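Side-chain contact in Vlm2 (Streptomyces tsusimaensis, PDB 6ECB), which is a subunit of the non-ribosomal peptide synthetase that makes valinomycin, represented here by its thioesterase domain, an alpha/beta-hydrolase that probably oligomerises and cyclises the depsipeptide: residues A[71-76]-A[80-85]. Residues are numbered along the deposited sequence; the frame is centred on the assembly and turned at random.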
loop_
_atom_site.group_PDB
_atom_site.type_symbol
_atom_site.label_atom_id
_atom_site.label_comp_id
_atom_site.label_asym_id
_atom_site.label_seq_id
_atom_site.Cartn_x
_atom_site.Cartn_y
_atom_site.Cartn_z
ATOM N N GLU A 71 -0.287 -4.446 8.688
ATOM C CA GLU A 71 -1.734 -4.433 8.750
ATOM C C GLU A 71 -2.171 -3.465 9.849
ATOM O O GLU A 71 -1.639 -3.502 10.962
ATOM C CB GLU A 71 -2.214 -5.842 9.050
ATOM C CG GLU A 71 -3.649 -6.015 9.014
ATOM C CD GLU A 71 -4.133 -6.713 7.759
ATOM O OE1 GLU A 71 -3.572 -6.559 6.640
ATOM O OE2 GLU A 71 -5.122 -7.399 7.931
ATOM N N ALA A 72 -3.141 -2.625 9.540
ATOM C CA ALA A 72 -3.616 -1.657 10.524
ATOM C C ALA A 72 -4.186 -2.367 11.750
ATOM O O ALA A 72 -4.726 -3.471 11.655
ATOM C CB ALA A 72 -4.691 -0.761 9.911
ATOM N N PRO A 73 -4.154 -1.716 12.924
ATOM C CA PRO A 73 -4.865 -2.278 14.070
ATOM C C PRO A 73 -6.357 -2.332 13.795
ATOM O O PRO A 73 -6.893 -1.518 13.044
ATOM C CB PRO A 73 -4.538 -1.302 15.206
ATOM C CG PRO A 73 -4.142 -0.072 14.577
ATOM C CD PRO A 73 -3.546 -0.416 13.231
ATOM N N GLY A 74 -7.011 -3.320 14.405
ATOM C CA GLY A 74 -8.454 -3.387 14.508
ATOM C C GLY A 74 -9.145 -4.127 13.391
ATOM O O GLY A 74 -10.377 -4.162 13.366
ATOM N N LEU A 75 -8.394 -4.700 12.455
ATOM C CA LEU A 75 -8.981 -5.491 11.381
ATOM C C LEU A 75 -9.220 -6.951 11.773
ATOM O O LEU A 75 -9.986 -7.629 11.082
ATOM C CB LEU A 75 -8.093 -5.415 10.133
ATOM C CG LEU A 75 -7.927 -4.041 9.461
ATOM C CD1 LEU A 75 -7.055 -4.127 8.228
ATOM C CD2 LEU A 75 -9.247 -3.377 9.085
ATOM N N GLY A 76 -8.653 -7.429 12.895
ATOM C CA GLY A 76 -8.816 -8.821 13.288
ATOM C C GLY A 76 -10.112 -9.105 14.031
ATOM O O GLY A 76 -10.757 -8.226 14.599
ATOM N N THR A 80 -11.025 -4.539 18.857
ATOM C CA THR A 80 -11.696 -3.256 18.798
ATOM C C THR A 80 -11.314 -2.573 17.486
ATOM O O THR A 80 -10.127 -2.471 17.181
ATOM C CB THR A 80 -11.292 -2.384 19.973
ATOM O OG1 THR A 80 -11.262 -3.173 21.173
ATOM C CG2 THR A 80 -12.291 -1.258 20.138
ATOM N N PRO A 81 -12.277 -2.144 16.671
ATOM C CA PRO A 81 -11.908 -1.390 15.466
ATOM C C PRO A 81 -11.226 -0.103 15.890
ATOM O O PRO A 81 -11.513 0.441 16.962
ATOM C CB PRO A 81 -13.250 -1.126 14.772
ATOM C CG PRO A 81 -14.279 -1.909 15.536
ATOM C CD PRO A 81 -13.731 -2.128 16.899
ATOM N N VAL A 82 -10.286 0.350 15.064
ATOM C CA VAL A 82 -9.503 1.548 15.340
ATOM C C VAL A 82 -9.518 2.415 14.094
ATOM O O VAL A 82 -9.243 1.917 12.997
ATOM C CB VAL A 82 -8.051 1.203 15.725
ATOM C CG1 VAL A 82 -7.268 2.465 16.001
ATOM C CG2 VAL A 82 -8.035 0.281 16.926
ATOM N N TYR A 83 -9.793 3.706 14.273
ATOM C CA TYR A 83 -9.810 4.694 13.194
ATOM C C TYR A 83 -8.741 5.728 13.523
ATOM O O TYR A 83 -9.012 6.773 14.130
ATOM C CB TYR A 83 -11.195 5.324 13.051
ATOM C CG TYR A 83 -12.265 4.292 12.840
ATOM C CD1 TYR A 83 -12.329 3.588 11.648
ATOM C CD2 TYR A 83 -13.169 3.974 13.831
ATOM C CE1 TYR A 83 -13.288 2.625 11.435
ATOM C CE2 TYR A 83 -14.149 3.016 13.622
ATOM C CZ TYR A 83 -14.191 2.328 12.415
ATOM O OH TYR A 83 -15.158 1.359 12.186
ATOM N N PRO A 84 -7.500 5.457 13.166
ATOM C CA PRO A 84 -6.417 6.360 13.549
ATOM C C PRO A 84 -6.392 7.609 12.695
ATOM O O PRO A 84 -6.765 7.597 11.516
ATOM C CB PRO A 84 -5.149 5.528 13.306
ATOM C CG PRO A 84 -5.542 4.461 12.401
ATOM C CD PRO A 84 -7.027 4.274 12.433
ATOM N N SER A 85 -5.898 8.680 13.293
ATOM C CA SER A 85 -5.471 9.826 12.501
ATOM C C SER A 85 -4.292 9.398 11.622
ATOM O O SER A 85 -3.668 8.355 11.836
ATOM C CB SER A 85 -5.062 10.986 13.402
ATOM O OG SER A 85 -3.846 10.653 14.058
HETATM O O HOH W 1 -9.471 -0.683 12.334
#
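Val82 turns its side chain toward Pro73, and their side chains meet through one methyl: CG2 of Val82 lies 4.2 Å from CB of the proline ring, a light apolar touch. The chi1 of Val82, 180°, sets CG1 anti to the backbone N and leaves CG2 beside that N, on the side where Pro73 lies. The carbonyl O of Pro73 comes 4.0 Å from Val82 CB, so the valine packs against peptide as well as ring. Next to this pair the backbones close in: Gly74 CA sits 3.3 Å from Thr80 O and 4.1 Å from Pro81 CA. Gly74 fits so close to the facing backbone because it has no side chain, and its phi of 91° suits the third position of the type II turn Ala72–Leu75. One water joins the segments, donating to Pro73 O (2.8 Å) and accepting from Val82 N (3.0 Å). The CB of Pro81 points away from the turn, and its side chain touches Arg211 of helix 206-220, which also hydrogen-bonds Gly74 O; Pro73 rests on Phe92 of helix 86-97. Both segments belong to the loop between strand 67-71 and helix 86-97 of the alpha/beta-hydrolase fold. Between them the contact rests on close backbone packing, one methyl contact between side chains and a water bridge between peptide groups, and no polar side chain pairs across it; Arg211, which reaches both, supplies a charged group from outside.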